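Local coordinates for protein response regulator (Caulobacter vibrioides, PDB 3N0R) that probably acts as a phosphorylation-controlled anti-anti-sigma factor in the stress response, joining a sigma-like domain to a two-component receiver domain, at residues A[183-188]-A[269-274]. The protein carries 1 engineered substitution. Sequence-based numbering, arbitrary orientation.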
loop_
_atom_site.group_PDB
_atom_site.type_symbol
_atom_site.label_atom_id
_atom_site.label_comp_id
_atom_site.label_asym_id
_atom_site.label_seq_id
_atom_site.Cartn_x
_atom_site.Cartn_y
_atom_site.Cartn_z
ATOM N N LEU A 183 -5.989 1.984 16.563
ATOM C CA LEU A 183 -5.129 0.842 16.249
ATOM C C LEU A 183 -4.186 0.485 17.404
ATOM O O LEU A 183 -3.409 -0.460 17.301
ATOM C CB LEU A 183 -4.319 1.118 14.981
ATOM C CG LEU A 183 -5.133 1.328 13.700
ATOM C CD1 LEU A 183 -4.241 1.851 12.579
ATOM C CD2 LEU A 183 -5.851 0.050 13.278
ATOM N N GLY A 184 -4.249 1.239 18.497
ATOM C CA GLY A 184 -3.433 0.953 19.660
ATOM C C GLY A 184 -2.106 1.690 19.718
ATOM O O GLY A 184 -1.329 1.468 20.648
ATOM N N HIS A 185 -1.847 2.573 18.755
ATOM C CA HIS A 185 -0.581 3.298 18.733
ATOM C C HIS A 185 -0.660 4.586 19.539
ATOM O O HIS A 185 -1.743 5.048 19.894
ATOM C CB HIS A 185 -0.144 3.571 17.293
ATOM C CG HIS A 185 0.122 2.322 16.517
ATOM N ND1 HIS A 185 1.112 1.434 16.874
ATOM C CD2 HIS A 185 -0.486 1.797 15.427
ATOM C CE1 HIS A 185 1.102 0.413 16.034
ATOM N NE2 HIS A 185 0.147 0.613 15.141
ATOM N N ASP A 186 0.501 5.169 19.815
ATOM C CA ASP A 186 0.608 6.347 20.669
ATOM C C ASP A 186 0.997 7.551 19.829
ATOM O O ASP A 186 2.126 7.640 19.359
ATOM C CB ASP A 186 1.688 6.075 21.726
ATOM C CG ASP A 186 1.921 7.241 22.663
ATOM O OD1 ASP A 186 1.017 8.085 22.835
ATOM O OD2 ASP A 186 3.024 7.293 23.255
ATOM N N VAL A 187 0.068 8.472 19.631
ATOM C CA VAL A 187 0.368 9.693 18.898
ATOM C C VAL A 187 1.103 10.640 19.819
ATOM O O VAL A 187 0.559 11.076 20.824
ATOM C CB VAL A 187 -0.908 10.359 18.348
ATOM C CG1 VAL A 187 -0.595 11.723 17.725
ATOM C CG2 VAL A 187 -1.552 9.440 17.316
ATOM N N THR A 188 2.349 10.945 19.489
ATOM C CA THR A 188 3.148 11.784 20.367
ATOM C C THR A 188 3.105 13.268 20.006
ATOM O O THR A 188 3.433 14.099 20.837
ATOM C CB THR A 188 4.588 11.315 20.409
ATOM O OG1 THR A 188 5.104 11.310 19.077
ATOM C CG2 THR A 188 4.679 9.908 21.012
ATOM N N ALA A 269 -4.485 -0.808 6.834
ATOM C CA ALA A 269 -3.645 -1.544 5.893
ATOM C C ALA A 269 -2.307 -0.845 5.655
ATOM O O ALA A 269 -1.266 -1.501 5.657
ATOM C CB ALA A 269 -4.381 -1.768 4.570
ATOM N N ALA A 270 -2.328 0.466 5.420
ATOM C CA ALA A 270 -1.094 1.190 5.143
ATOM C C ALA A 270 -0.159 1.175 6.352
ATOM O O ALA A 270 1.039 0.925 6.218
ATOM C CB ALA A 270 -1.394 2.609 4.696
ATOM N N ILE A 271 -0.704 1.448 7.531
ATOM C CA ILE A 271 0.093 1.387 8.749
ATOM C C ILE A 271 0.600 -0.036 8.988
ATOM O O ILE A 271 1.764 -0.235 9.339
ATOM C CB ILE A 271 -0.700 1.907 9.961
ATOM C CG1 ILE A 271 -0.941 3.411 9.804
ATOM C CG2 ILE A 271 0.025 1.584 11.271
ATOM C CD1 ILE A 271 -1.821 4.017 10.882
ATOM N N GLY A 272 -0.263 -1.028 8.778
ATOM C CA GLY A 272 0.139 -2.414 8.934
ATOM C C GLY A 272 1.333 -2.792 8.079
ATOM O O GLY A 272 2.229 -3.513 8.536
ATOM N N GLN A 273 1.353 -2.331 6.831
ATOM C CA GLN A 273 2.482 -2.628 5.945
ATOM C C GLN A 273 3.733 -1.851 6.323
ATOM O O GLN A 273 4.831 -2.413 6.327
ATOM C CB GLN A 273 2.124 -2.371 4.484
ATOM C CG GLN A 273 1.070 -3.334 3.961
ATOM C CD GLN A 273 1.482 -4.774 4.138
ATOM O OE1 GLN A 273 1.056 -5.440 5.082
ATOM N NE2 GLN A 273 2.337 -5.265 3.239
ATOM N N ALA A 274 3.585 -0.562 6.619
ATOM C CA ALA A 274 4.736 0.248 7.000
ATOM C C ALA A 274 5.464 -0.354 8.198
ATOM O O ALA A 274 6.691 -0.426 8.211
ATOM C CB ALA A 274 4.308 1.665 7.293
#
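Ile271 reaches from its helix to Leu183 and His185, its two branches dividing these partners between them. The bond to CB heads toward residues 183-188, and from there the longer branch runs through CG1, set beside the backbone N and anti to the carbonyl carbon (chi1 -68°). Extended further (chi2 175°), it ends in CD1, which lies 3.7 Å from Leu183 CD1; the two side chains meet at a slant, methyl against methyl. The shorter branch, CG2, stands anti to the backbone N and meets the imidazole obliquely, 4.0 Å from His185 NE2 and 4.2 Å from His185 CD2. Isoleucine suits this place because its longer arm reaches the leucine while a short methyl on the same CB meets the imidazole.

The setting is the receiver domain, with its parallel five-stranded sheet in the order 2-1-3-4-5. Residues 183-188 lead from helix 170-182 into the outermost strand 186-191, and Ile271 belongs to helix 264-277, which follows the strand at the opposite border of the sheet. Val180 of helix 170-182 packs beside both Ile271 and His185. On another side of helix 264-277, Ala269, whose single methyl allows a close approach, packs on Phe120, Leu121 and Leu125 of helix 115-125 of the sigma-like region, and Gln273 on Leu121.

The turn that delivers the two partners is a Schellman motif: Gly184 has positive phi (93°), where a side chain would be jammed against Leu183 O. His185 suits its double role: ND1 accepts a hydrogen bond from the backbone N of Thr161, which would help hold the ring's rotation, while CD2 and NE2 pack against the isoleucine methyl. Leu183 O sits over one face of this ring, offset toward its rim, 4.1 Å above the plane.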